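Local coordinates for nitrogenase molybdenum-iron protein beta chain (Clostridium pasteurianum, PDB 4WES), which forms, with the alpha chain, the molybdenum-iron component of nitrogenase, which reduces dinitrogen to ammonium, and shares an [8Fe-7S] cluster with that chain, at residues 184-187 / 188-191; 268-271 / 272-276; 299-302 / 303-307; 318-321 / 322-325; 432-435 / 436-440. All blocks are in the same frame, centred on the assembly; numbering follows the deposited sequence.

Interaction 1: residues 184-187 / 188-191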
loop_
_atom_site.group_PDB
_atom_site.type_symbol
_atom_site.label_atom_id
_atom_site.label_comp_id
_atom_site.label_asym_id
_atom_site.label_seq_id
_atom_site.Cartn_x
_atom_site.Cartn_y
_atom_site.Cartn_z
ATOM N N MET B 184 -10.163 -18.662 -2.846
ATOM C CA MET B 184 -10.731 -19.789 -3.578
ATOM C C MET B 184 -10.137 -19.908 -4.976
ATOM O O MET B 184 -9.791 -21.022 -5.403
ATOM C CB MET B 184 -12.258 -19.682 -3.594
ATOM C CG MET B 184 -12.873 -19.909 -2.213
ATOM S SD MET B 184 -14.338 -18.934 -1.982
ATOM C CE MET B 184 -14.966 -19.608 -0.419
ATOM N N ARG B 185 -9.980 -18.783 -5.683
ATOM C CA ARG B 185 -9.382 -18.837 -7.010
ATOM C C ARG B 185 -7.965 -19.345 -6.968
ATOM O O ARG B 185 -7.551 -20.143 -7.816
ATOM C CB ARG B 185 -9.394 -17.466 -7.687
ATOM C CG ARG B 185 -10.789 -16.987 -8.057
ATOM C CD ARG B 185 -10.733 -15.620 -8.689
ATOM N NE ARG B 185 -12.033 -15.040 -8.990
ATOM C CZ ARG B 185 -12.590 -14.927 -10.179
ATOM N NH1 ARG B 185 -12.033 -15.501 -11.232
ATOM N NH2 ARG B 185 -13.704 -14.249 -10.333
ATOM N N GLU B 186 -7.193 -18.908 -5.963
ATOM C CA GLU B 186 -5.797 -19.344 -5.867
ATOM C C GLU B 186 -5.686 -20.826 -5.551
ATOM O O GLU B 186 -4.830 -21.524 -6.124
ATOM C CB GLU B 186 -5.067 -18.498 -4.845
ATOM C CG GLU B 186 -3.615 -18.885 -4.599
ATOM C CD GLU B 186 -2.694 -18.829 -5.810
ATOM O OE1 GLU B 186 -3.080 -18.287 -6.861
ATOM O OE2 GLU B 186 -1.569 -19.371 -5.699
ATOM N N ILE B 187 -6.520 -21.327 -4.650
ATOM C CA ILE B 187 -6.507 -22.764 -4.343
ATOM C C ILE B 187 -6.868 -23.578 -5.584
ATOM O O ILE B 187 -6.205 -24.585 -5.876
ATOM C CB ILE B 187 -7.423 -23.056 -3.139
ATOM C CG1 ILE B 187 -6.818 -22.435 -1.873
ATOM C CG2 ILE B 187 -7.682 -24.528 -2.974
ATOM C CD1 ILE B 187 -7.838 -22.178 -0.784
ATOM N N LYS B 188 -7.878 -23.126 -6.328
ATOM C CA LYS B 188 -8.247 -23.811 -7.578
ATOM C C LYS B 188 -7.063 -23.783 -8.561
ATOM O O LYS B 188 -6.765 -24.797 -9.221
ATOM C CB LYS B 188 -9.505 -23.217 -8.202
ATOM C CG LYS B 188 -10.759 -23.477 -7.375
ATOM C CD LYS B 188 -12.037 -23.132 -8.087
ATOM C CE LYS B 188 -12.147 -21.658 -8.343
ATOM N NZ LYS B 188 -13.406 -21.350 -9.076
ATOM N N ARG B 189 -6.409 -22.640 -8.660
ATOM C CA ARG B 189 -5.288 -22.491 -9.574
ATOM C C ARG B 189 -4.187 -23.497 -9.245
ATOM O O ARG B 189 -3.557 -24.094 -10.140
ATOM C CB ARG B 189 -4.755 -21.055 -9.528
ATOM C CG ARG B 189 -3.758 -20.750 -10.640
ATOM C CD ARG B 189 -3.044 -19.417 -10.422
ATOM N NE ARG B 189 -2.182 -19.430 -9.250
ATOM C CZ ARG B 189 -0.981 -19.993 -9.217
ATOM N NH1 ARG B 189 -0.456 -20.563 -10.309
ATOM N NH2 ARG B 189 -0.302 -20.013 -8.099
ATOM N N LEU B 190 -3.932 -23.710 -7.949
ATOM C CA LEU B 190 -2.919 -24.656 -7.513
ATOM C C LEU B 190 -3.307 -26.104 -7.832
ATOM O O LEU B 190 -2.467 -26.881 -8.307
ATOM C CB LEU B 190 -2.623 -24.462 -6.029
ATOM C CG LEU B 190 -1.936 -23.129 -5.714
ATOM C CD1 LEU B 190 -1.874 -22.892 -4.207
ATOM C CD2 LEU B 190 -0.532 -23.097 -6.264
ATOM N N PHE B 191 -4.557 -26.477 -7.575
ATOM C CA PHE B 191 -5.044 -27.805 -7.989
ATOM C C PHE B 191 -4.839 -28.007 -9.495
ATOM O O PHE B 191 -4.383 -29.069 -9.954
ATOM C CB PHE B 191 -6.539 -27.980 -7.710
ATOM C CG PHE B 191 -6.880 -28.549 -6.344
ATOM C CD1 PHE B 191 -7.046 -29.921 -6.205
ATOM C CD2 PHE B 191 -7.041 -27.749 -5.237
ATOM C CE1 PHE B 191 -7.331 -30.463 -4.977
ATOM C CE2 PHE B 191 -7.351 -28.287 -4.032
ATOM C CZ PHE B 191 -7.515 -29.639 -3.896
#
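Glu186 and Arg189, one turn apart on a helix, form a two-pronged salt bridge. The guanidinium offers its side edge: NE of Arg189 gives its proton to OE1 of Glu186 over 2.8 Å in an almost straight bond (176°), and NH2 of Arg189 reaches OE2 of Glu186, also at 2.8 Å. Both carboxylate oxygens are met on their syn sides, though the two flat groups are twisted 33° apart. Each CG stands anti to its own backbone N, and each chain then bends, Glu186 at chi2 and Arg189 at chi3, which lays the side chains alongside one another, pointing the same way. Two bonds to two different atoms fix the rotation of the guanidinium, and its NH2 has a further ionic partner in Glu295.

Backbone bonds are those of a regular alpha-helix, running from Lys188 N to Met184 O (3.0 Å) and on, residue by residue, to Phe191 N and Ile187 O. This is helix 181-193, the crossover of a beta-alpha-beta unit between the parallel strands 172-175 and 198-200.

Apolar contact belongs to the buried face. CG2 of Ile187 lies 3.9 Å from CE2 of Phe191, the two side chains running side by side, while the ring turns an edge to its own helix, with CD2 of Phe191 3.3 Å from O of Ile187. Lys188 folds its methylenes back over the preceding turn, CG lying 3.3 Å from O of Met184, and carries its ammonium to Asp203 and Ser205; Arg185 pairs with Asp209 and with Glu294 of the second beta subunit.

Interaction 2: residues 268-271 / 272-276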
loop_
_atom_site.group_PDB
_atom_site.type_symbol
_atom_site.label_atom_id
_atom_site.label_comp_id
_atom_site.label_asym_id
_atom_site.label_seq_id
_atom_site.Cartn_x
_atom_site.Cartn_y
_atom_site.Cartn_z
ATOM N N ILE B 268 -1.634 -20.370 4.474
ATOM C CA ILE B 268 -0.994 -19.054 4.542
ATOM C C ILE B 268 0.422 -19.246 5.010
ATOM O O ILE B 268 0.655 -19.847 6.068
ATOM C CB ILE B 268 -1.768 -18.093 5.472
ATOM C CG1 ILE B 268 -3.193 -17.863 4.968
ATOM C CG2 ILE B 268 -1.007 -16.774 5.616
ATOM C CD1 ILE B 268 -4.078 -17.116 5.939
ATOM N N GLY B 269 1.376 -18.713 4.248
ATOM C CA GLY B 269 2.791 -18.791 4.598
ATOM C C GLY B 269 3.502 -20.002 4.047
ATOM O O GLY B 269 2.973 -20.724 3.190
ATOM N N VAL B 270 4.706 -20.242 4.570
ATOM C CA VAL B 270 5.569 -21.271 3.998
ATOM C C VAL B 270 5.099 -22.662 4.387
ATOM O O VAL B 270 4.711 -23.462 3.525
ATOM C CB VAL B 270 7.051 -21.057 4.377
ATOM C CG1 VAL B 270 7.928 -22.134 3.735
ATOM C CG2 VAL B 270 7.545 -19.665 3.999
ATOM N N SER B 271 5.159 -23.006 5.674
ATOM C CA SER B 271 4.828 -24.367 6.082
ATOM C C SER B 271 3.397 -24.729 5.769
ATOM O O SER B 271 3.126 -25.854 5.348
ATOM C CB SER B 271 5.163 -24.621 7.542
ATOM O OG SER B 271 4.370 -23.823 8.412
ATOM N N ALA B 272 2.463 -23.801 5.943
ATOM C CA ALA B 272 1.062 -24.156 5.708
ATOM C C ALA B 272 0.786 -24.365 4.206
ATOM O O ALA B 272 0.021 -25.234 3.841
ATOM C CB ALA B 272 0.134 -23.126 6.306
ATOM N N THR B 273 1.404 -23.577 3.337
ATOM C CA THR B 273 1.264 -23.851 1.902
ATOM C C THR B 273 1.996 -25.144 1.540
ATOM O O THR B 273 1.451 -25.979 0.802
ATOM C CB THR B 273 1.719 -22.683 1.030
ATOM O OG1 THR B 273 0.972 -21.513 1.406
ATOM C CG2 THR B 273 1.465 -22.970 -0.431
ATOM N N ASP B 274 3.201 -25.320 2.053
ATOM C CA ASP B 274 3.942 -26.557 1.817
ATOM C C ASP B 274 3.104 -27.763 2.208
ATOM O O ASP B 274 3.080 -28.775 1.495
ATOM C CB ASP B 274 5.231 -26.562 2.646
ATOM C CG ASP B 274 6.360 -25.693 2.104
ATOM O OD1 ASP B 274 6.236 -25.110 0.995
ATOM O OD2 ASP B 274 7.377 -25.599 2.837
ATOM N N GLU B 275 2.448 -27.705 3.374
ATOM C CA GLU B 275 1.653 -28.857 3.849
ATOM C C GLU B 275 0.478 -29.160 2.914
ATOM O O GLU B 275 0.105 -30.328 2.692
ATOM C CB GLU B 275 1.163 -28.599 5.266
ATOM C CG GLU B 275 2.302 -28.699 6.278
ATOM C CD GLU B 275 2.144 -27.852 7.541
ATOM O OE1 GLU B 275 1.041 -27.299 7.845
ATOM O OE2 GLU B 275 3.190 -27.723 8.255
ATOM N N PHE B 276 -0.136 -28.134 2.353
ATOM C CA PHE B 276 -1.201 -28.291 1.366
ATOM C C PHE B 276 -0.670 -28.932 0.094
ATOM O O PHE B 276 -1.262 -29.901 -0.385
ATOM C CB PHE B 276 -1.828 -26.890 1.103
ATOM C CG PHE B 276 -2.743 -26.826 -0.074
ATOM C CD1 PHE B 276 -4.006 -27.390 -0.019
ATOM C CD2 PHE B 276 -2.360 -26.196 -1.226
ATOM C CE1 PHE B 276 -4.857 -27.318 -1.120
ATOM C CE2 PHE B 276 -3.201 -26.120 -2.324
ATOM C CZ PHE B 276 -4.447 -26.700 -2.274
HETATM O O HOH W 1 2.849 -21.225 7.320
HETATM O O HOH W 2 1.779 -24.786 9.215
#
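At the N-terminus of helix 270-284, whose N-cap is Gly269, the side chain of Thr273 folds back on the first turn. Its OG1 donates to O of Gly269 over 2.8 Å, lying in the carbonyl plane, whereas Thr273 N reaches the same oxygen at 3.3 Å from well above that plane, 46° out of it. One carbonyl thus takes two donors from one residue. The hydroxyl is directed there by chi1 of -57°, which sets OG1 beside the threonine's own backbone N and opposite its carbonyl carbon. Gly269 itself has a positive phi, in a conformation open mainly to glycine.

A water serves one further amide of the first turn. Water 1 accepts from Ala272 N at 2.9 Å and donates to O of Ile268, so it spans the gap between the incoming loop and the helix. The helical pattern, begun by Thr273 N, continues with Asp274 N to Val270 O (2.8 Å) and Glu275 N to Ser271 O.

A second water joins side chains one turn apart, donating to OG of Ser271 (2.9 Å) and to OE1 of Glu275 (3.0 Å). OG of Ser271 is also hydrogen-bonded to Glu333, whose carboxylate binds Val270 N as well. Asp274 lies alongside Val270, OD2 of Asp274 coming within 3.6 Å of CG1 of Val270, while its OD1 is held by Arg296 and Tyr427.

Interaction 3: residues 299-302 / 303-307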
loop_
_atom_site.group_PDB
_atom_site.type_symbol
_atom_site.label_atom_id
_atom_site.label_comp_id
_atom_site.label_asym_id
_atom_site.label_seq_id
_atom_site.Cartn_x
_atom_site.Cartn_y
_atom_site.Cartn_z
ATOM N N LEU B 299 8.998 -16.570 -3.048
ATOM C CA LEU B 299 8.635 -16.205 -1.675
ATOM C C LEU B 299 9.846 -16.283 -0.754
ATOM O O LEU B 299 10.100 -15.334 0.009
ATOM C CB LEU B 299 7.552 -17.174 -1.172
ATOM C CG LEU B 299 7.217 -17.017 0.310
ATOM C CD1 LEU B 299 6.753 -15.618 0.690
ATOM C CD2 LEU B 299 6.224 -18.087 0.738
ATOM N N ILE B 300 10.625 -17.343 -0.822
ATOM C CA ILE B 300 11.827 -17.436 0.004
ATOM C C ILE B 300 12.776 -16.300 -0.326
ATOM O O ILE B 300 13.368 -15.676 0.567
ATOM C CB ILE B 300 12.502 -18.830 -0.159
ATOM C CG1 ILE B 300 11.584 -19.958 0.319
ATOM C CG2 ILE B 300 13.832 -18.861 0.560
ATOM C CD1 ILE B 300 11.132 -19.866 1.756
ATOM N N ASP B 301 12.959 -16.032 -1.625
ATOM C CA ASP B 301 13.804 -14.914 -2.043
ATOM C C ASP B 301 13.377 -13.617 -1.388
ATOM O O ASP B 301 14.217 -12.819 -0.947
ATOM C CB ASP B 301 13.790 -14.799 -3.579
ATOM C CG ASP B 301 14.901 -13.918 -4.100
ATOM O OD1 ASP B 301 16.033 -14.433 -4.201
ATOM O OD2 ASP B 301 14.628 -12.747 -4.406
ATOM N N LEU B 302 12.071 -13.356 -1.376
ATOM C CA LEU B 302 11.530 -12.120 -0.809
ATOM C C LEU B 302 11.701 -12.092 0.702
ATOM O O LEU B 302 12.027 -11.049 1.265
ATOM C CB LEU B 302 10.076 -12.001 -1.221
ATOM C CG LEU B 302 9.330 -10.777 -0.707
ATOM C CD1 LEU B 302 9.975 -9.485 -1.132
ATOM C CD2 LEU B 302 7.902 -10.819 -1.176
ATOM N N MET B 303 11.443 -13.211 1.365
ATOM C CA MET B 303 11.646 -13.272 2.811
ATOM C C MET B 303 13.070 -12.957 3.204
ATOM O O MET B 303 13.319 -12.282 4.218
ATOM C CB MET B 303 11.239 -14.663 3.328
ATOM C CG MET B 303 9.744 -14.935 3.200
ATOM S SD MET B 303 9.266 -16.618 3.588
ATOM C CE MET B 303 9.513 -16.654 5.368
ATOM N N ILE B 304 14.035 -13.436 2.414
ATOM C CA ILE B 304 15.439 -13.165 2.670
ATOM C C ILE B 304 15.774 -11.739 2.263
ATOM O O ILE B 304 16.384 -10.985 3.042
ATOM C CB ILE B 304 16.345 -14.181 1.960
ATOM C CG1 ILE B 304 16.096 -15.584 2.559
ATOM C CG2 ILE B 304 17.800 -13.796 2.106
ATOM C CD1 ILE B 304 16.776 -16.687 1.816
ATOM N N ASP B 305 15.341 -11.286 1.078
ATOM C CA ASP B 305 15.674 -9.933 0.636
ATOM C C ASP B 305 15.145 -8.891 1.633
ATOM O O ASP B 305 15.819 -7.881 1.884
ATOM C CB ASP B 305 15.109 -9.656 -0.744
ATOM C CG ASP B 305 15.841 -10.373 -1.874
ATOM O OD1 ASP B 305 16.948 -10.881 -1.647
ATOM O OD2 ASP B 305 15.269 -10.391 -3.012
ATOM N N ALA B 306 13.947 -9.086 2.167
ATOM C CA ALA B 306 13.301 -8.109 3.051
ATOM C C ALA B 306 13.574 -8.350 4.533
ATOM O O ALA B 306 13.008 -7.666 5.378
ATOM C CB ALA B 306 11.803 -8.110 2.826
ATOM N N GLN B 307 14.443 -9.311 4.848
ATOM C CA GLN B 307 14.557 -9.804 6.216
ATOM C C GLN B 307 14.830 -8.714 7.246
ATOM O O GLN B 307 14.352 -8.830 8.375
ATOM C CB GLN B 307 15.625 -10.893 6.332
ATOM C CG GLN B 307 17.058 -10.497 5.951
ATOM C CD GLN B 307 17.827 -9.688 6.978
ATOM O OE1 GLN B 307 18.579 -8.833 6.600
ATOM N NE2 GLN B 307 17.758 -10.029 8.264
HETATM O O HOH W 3 17.589 -12.135 -4.028
#
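Met303, Leu302 and Ile300 have the most surface buried here, on the last turns of helix 290-305. CG of Met303, set beside its own backbone N, passes over the preceding turn 3.2 Å from O of Leu299; SD then goes on outward, and a bend at chi3 (71°) folds CE away from the extended chain. SD of Met303 lies 3.9 Å from CG of Leu299 and 4.2 Å from CD1 of Ile300, and the Met303 side chain crosses both at a slant. Ile300 also meets the next turn, CG2 lying 3.9 Å from CD1 of Ile304. Leu302 contributes through its backbone, its O accepting from Ala306 N at 2.9 Å, while its side chain packs on Ile431 and Val434 of helix 426-448.

The polar face carries Asp301 and Asp305. Their carboxylates stand nearly perpendicular, 83° apart, with OD2 of Asp301 only 2.8 Å from OD2 of Asp305. Such closeness is explained by the iron(II) ion that both oxygens bind. Water 3 donates to the two remaining oxygens, at 2.8 Å from OD1 of Asp301 and 2.8 Å from OD1 of Asp305; the former also has Thr212 of the second beta subunit and Lys473 of the alpha chain. Lys61 O and Glu62 of the second beta subunit complete the protein ligands, making this an intersubunit iron(II) site built on an i, i+4 aspartate pair.

Interaction 4: residues 318-321 / 322-325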
loop_
_atom_site.group_PDB
_atom_site.type_symbol
_atom_site.label_atom_id
_atom_site.label_comp_id
_atom_site.label_asym_id
_atom_site.label_seq_id
_atom_site.Cartn_x
_atom_site.Cartn_y
_atom_site.Cartn_z
ATOM N N LEU B 318 -5.636 -9.798 15.155
ATOM C CA LEU B 318 -6.975 -10.179 15.560
ATOM C C LEU B 318 -7.715 -10.694 14.360
ATOM O O LEU B 318 -7.674 -10.078 13.294
ATOM C CB LEU B 318 -7.843 -9.010 16.103
ATOM C CG LEU B 318 -7.322 -8.287 17.320
ATOM C CD1 LEU B 318 -6.477 -7.098 16.906
ATOM C CD2 LEU B 318 -8.509 -7.892 18.221
ATOM N N GLY B 319 -8.480 -11.770 14.535
ATOM C CA GLY B 319 -9.345 -12.260 13.467
ATOM C C GLY B 319 -9.898 -13.623 13.728
ATOM O O GLY B 319 -10.091 -14.023 14.883
ATOM N N ASP B 320 -10.201 -14.322 12.652
ATOM C CA ASP B 320 -10.879 -15.592 12.727
ATOM C C ASP B 320 -9.847 -16.710 12.929
ATOM O O ASP B 320 -8.684 -16.604 12.525
ATOM C CB ASP B 320 -11.706 -15.784 11.453
ATOM C CG ASP B 320 -12.802 -14.787 11.322
ATOM O OD1 ASP B 320 -13.253 -14.233 12.354
ATOM O OD2 ASP B 320 -13.278 -14.557 10.180
ATOM N N PRO B 321 -10.246 -17.827 13.574
ATOM C CA PRO B 321 -9.210 -18.708 14.109
ATOM C C PRO B 321 -8.362 -19.382 13.054
ATOM O O PRO B 321 -7.134 -19.473 13.205
ATOM C CB PRO B 321 -9.981 -19.742 14.945
ATOM C CG PRO B 321 -11.328 -19.225 15.126
ATOM C CD PRO B 321 -11.575 -18.125 14.120
ATOM N N ASP B 322 -8.972 -19.908 11.979
ATOM C CA ASP B 322 -8.176 -20.648 11.005
ATOM C C ASP B 322 -7.106 -19.747 10.373
ATOM O O ASP B 322 -5.936 -20.116 10.262
ATOM C CB ASP B 322 -9.050 -21.253 9.903
ATOM C CG ASP B 322 -10.106 -22.244 10.414
ATOM O OD1 ASP B 322 -9.784 -23.037 11.326
ATOM O OD2 ASP B 322 -11.243 -22.199 9.867
ATOM N N GLU B 323 -7.542 -18.569 9.924
ATOM C CA GLU B 323 -6.645 -17.629 9.261
ATOM C C GLU B 323 -5.577 -17.088 10.197
ATOM O O GLU B 323 -4.424 -16.907 9.801
ATOM C CB GLU B 323 -7.482 -16.438 8.659
ATOM C CG GLU B 323 -8.146 -15.520 9.705
ATOM C CD GLU B 323 -9.079 -14.362 9.220
ATOM O OE1 GLU B 323 -9.322 -14.383 7.959
ATOM O OE2 GLU B 323 -9.441 -13.382 10.103
ATOM N N ILE B 324 -5.946 -16.841 11.454
ATOM C CA ILE B 324 -4.982 -16.267 12.403
ATOM C C ILE B 324 -3.976 -17.318 12.904
ATOM O O ILE B 324 -2.828 -16.993 13.137
ATOM C CB ILE B 324 -5.701 -15.531 13.553
ATOM C CG1 ILE B 324 -6.478 -14.325 13.033
ATOM C CG2 ILE B 324 -4.724 -15.115 14.643
ATOM C CD1 ILE B 324 -5.615 -13.230 12.397
ATOM N N ILE B 325 -4.393 -18.586 13.020
ATOM C CA ILE B 325 -3.417 -19.611 13.314
ATOM C C ILE B 325 -2.336 -19.641 12.238
ATOM O O ILE B 325 -1.152 -19.655 12.525
ATOM C CB ILE B 325 -4.103 -20.985 13.462
ATOM C CG1 ILE B 325 -4.924 -21.042 14.766
ATOM C CG2 ILE B 325 -3.082 -22.134 13.420
ATOM C CD1 ILE B 325 -5.925 -22.172 14.771
HETATM O O HOH W 4 -11.929 -13.672 7.820
#
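Glu323 curls back over the start of its own helix to bind the backbone of Asp320. Chi1 of 67° places its CG between the backbone N and carbonyl carbon; the chain then extends, bringing OE2 of Glu323 2.8 Å from N of Asp320. The N-H points almost straight at the oxygen (177°), meeting it on the anti side. OE2 of Glu323 also lies 3.5 Å from CA of Gly319.

The side chains of Asp320 and Glu323 cross at a slant, yet their carboxylates are nearly parallel (15°), with OD2 of Asp320 4.0 Å from OE2 of Glu323. Water 4 bridges them, donating to OD2 of Asp320 and OE1 of Glu323 (2.7 Å). Lys424 probably eases the charge on Glu323, and His146 hydrogen-bonds OD2 of Asp320.

Chi1 of Ile324 sets CG1 3.6 Å from CA of Gly319; chi2 takes CD1 to 3.8 Å from C of Leu318. Ile324 N bonds to Asp320 O and Ile325 N to Pro321 O (2.9 Å), opening helix 321-333, entered from strand 314-318 through the short loop 319-320. Glu323 takes the N-H of the N-cap Asp320, whose side chain returns no bond: one half of a capping box.

Interaction 5: residues 432-435 / 436-440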
loop_
_atom_site.group_PDB
_atom_site.type_symbol
_atom_site.label_atom_id
_atom_site.label_comp_id
_atom_site.label_asym_id
_atom_site.label_seq_id
_atom_site.Cartn_x
_atom_site.Cartn_y
_atom_site.Cartn_z
ATOM N N ARG B 432 2.357 -11.420 -1.588
ATOM C CA ARG B 432 1.581 -10.195 -1.433
ATOM C C ARG B 432 1.585 -9.710 -0.000
ATOM O O ARG B 432 1.719 -8.496 0.263
ATOM C CB ARG B 432 0.153 -10.411 -1.910
ATOM C CG ARG B 432 0.014 -10.614 -3.419
ATOM C CD ARG B 432 0.022 -9.302 -4.208
ATOM N NE ARG B 432 -0.964 -8.325 -3.739
ATOM C CZ ARG B 432 -1.084 -7.076 -4.196
ATOM N NH1 ARG B 432 -0.289 -6.611 -5.158
ATOM N NH2 ARG B 432 -2.011 -6.282 -3.684
ATOM N N LEU B 433 1.471 -10.623 0.963
ATOM C CA LEU B 433 1.516 -10.258 2.383
ATOM C C LEU B 433 2.857 -9.657 2.777
ATOM O O LEU B 433 2.902 -8.656 3.513
ATOM C CB LEU B 433 1.199 -11.463 3.270
ATOM C CG LEU B 433 -0.262 -11.863 3.357
ATOM C CD1 LEU B 433 -0.379 -13.218 4.033
ATOM C CD2 LEU B 433 -1.107 -10.799 4.060
ATOM N N VAL B 434 3.970 -10.258 2.343
ATOM C CA VAL B 434 5.250 -9.706 2.714
ATOM C C VAL B 434 5.458 -8.323 2.127
ATOM O O VAL B 434 5.970 -7.424 2.790
ATOM C CB VAL B 434 6.424 -10.626 2.310
ATOM C CG1 VAL B 434 7.772 -10.028 2.657
ATOM C CG2 VAL B 434 6.242 -11.993 2.987
ATOM N N GLU B 435 5.043 -8.126 0.882
ATOM C CA GLU B 435 5.095 -6.799 0.281
ATOM C C GLU B 435 4.269 -5.794 1.078
ATOM O O GLU B 435 4.738 -4.697 1.372
ATOM C CB GLU B 435 4.635 -6.854 -1.168
ATOM C CG GLU B 435 4.719 -5.502 -1.829
ATOM C CD GLU B 435 4.122 -5.398 -3.188
ATOM O OE1 GLU B 435 3.251 -6.252 -3.556
ATOM O OE2 GLU B 435 4.483 -4.431 -3.883
ATOM N N GLU B 436 3.047 -6.184 1.413
ATOM C CA GLU B 436 2.187 -5.253 2.158
ATOM C C GLU B 436 2.741 -4.907 3.529
ATOM O O GLU B 436 2.731 -3.746 3.945
ATOM C CB GLU B 436 0.806 -5.866 2.313
ATOM C CG GLU B 436 -0.261 -4.950 2.824
ATOM C CD GLU B 436 -1.663 -5.590 2.709
ATOM O OE1 GLU B 436 -1.814 -6.869 2.605
ATOM O OE2 GLU B 436 -2.629 -4.823 2.786
ATOM N N ILE B 437 3.220 -5.912 4.260
ATOM C CA ILE B 437 3.794 -5.707 5.573
ATOM C C ILE B 437 5.004 -4.793 5.494
ATOM O O ILE B 437 5.146 -3.835 6.273
ATOM C CB ILE B 437 4.152 -7.070 6.223
ATOM C CG1 ILE B 437 2.887 -7.832 6.628
ATOM C CG2 ILE B 437 5.075 -6.875 7.427
ATOM C CD1 ILE B 437 3.082 -9.292 6.956
ATOM N N THR B 438 5.932 -5.106 4.584
ATOM C CA THR B 438 7.136 -4.295 4.504
ATOM C C THR B 438 6.810 -2.893 3.984
ATOM O O THR B 438 7.438 -1.920 4.415
ATOM C CB THR B 438 8.256 -4.986 3.735
ATOM O OG1 THR B 438 7.857 -5.307 2.416
ATOM C CG2 THR B 438 8.672 -6.253 4.426
ATOM N N ASN B 439 5.865 -2.782 3.053
ATOM C CA ASN B 439 5.464 -1.458 2.580
ATOM C C ASN B 439 4.989 -0.582 3.739
ATOM O O ASN B 439 5.346 0.601 3.824
ATOM C CB ASN B 439 4.322 -1.536 1.564
ATOM C CG ASN B 439 4.740 -1.894 0.152
ATOM O OD1 ASN B 439 5.912 -2.036 -0.168
ATOM N ND2 ASN B 439 3.739 -2.036 -0.696
ATOM N N VAL B 440 4.113 -1.099 4.617
ATOM C CA VAL B 440 3.573 -0.248 5.667
ATOM C C VAL B 440 4.611 0.090 6.727
ATOM O O VAL B 440 4.628 1.219 7.270
ATOM C CB VAL B 440 2.287 -0.808 6.325
ATOM C CG1 VAL B 440 1.159 -0.893 5.341
ATOM C CG2 VAL B 440 2.454 -2.100 7.095
HETATM O O HOH W 5 6.198 -2.537 -3.053
#
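Thr438 sends its hydroxyl back to the preceding turn, where OG1 donates to O of Val434 over 2.9 Å. The same carbonyl accepts Thr438 N, also at 2.9 Å and with an N-H...O angle of 167°. The two donors approach from opposite faces of the carbonyl plane. Chi1 of 59° makes this possible by tucking OG1 between the backbone N and carbonyl carbon, close enough to the helix for the buried hydroxyl to spend its proton on the main chain.

Around it the main-chain bonds of helix 426-448 are regular: Glu436 N to Arg432 O, Ile437 N to Leu433 O (2.9 Å) and Asn439 N to Glu435 O (2.8 Å).

Glu435 and Asn439 are joined through solvent. Water 5 gives one proton to OE2 of Glu435 at 2.7 Å and one to OD1 of Asn439 at 2.9 Å, bridging side chains whose carboxylate and amide planes are turned 65° apart. The other carboxylate oxygen, OE1 of Glu435, is hydrogen-bonded to Asn422 of the second beta subunit. Arg432 NH1 is a long 3.9 Å from OE1 of Glu435, which lies well out of the guanidinium plane, so charge alone links them. Polar bonds and packing of Glu435 and Thr438 on Tyr417 of the second beta subunit thus both join the two beta chains, and a long, weak ion pair of Arg432 with Glu435 of that subunit adds an electrostatic term.

Overall arrangement
Interaction 2 is the hub of the set. Its Phe276 packs on interaction 1, CZ lying 3.7 Å from CE2 of Phe191, and its Val270 CG2 meets SD of Met303 in interaction 3 at 3.5 Å. Ile268 reaches two more: CG2 is 3.9 Å from CD1 of Leu433 in interaction 5, and CD1 is 3.9 Å from O of Glu323 in interaction 4. Interactions 3 and 5, centres about 11 Å apart, touch through Leu302 and Val434, and both face the second beta subunit. Interaction 3 supplies iron(II) ligands; interaction 4 lies nearer the [8Fe-7S] cluster, Asp320 being about 11 Å from the cluster ligand Cys23, side chain to side chain.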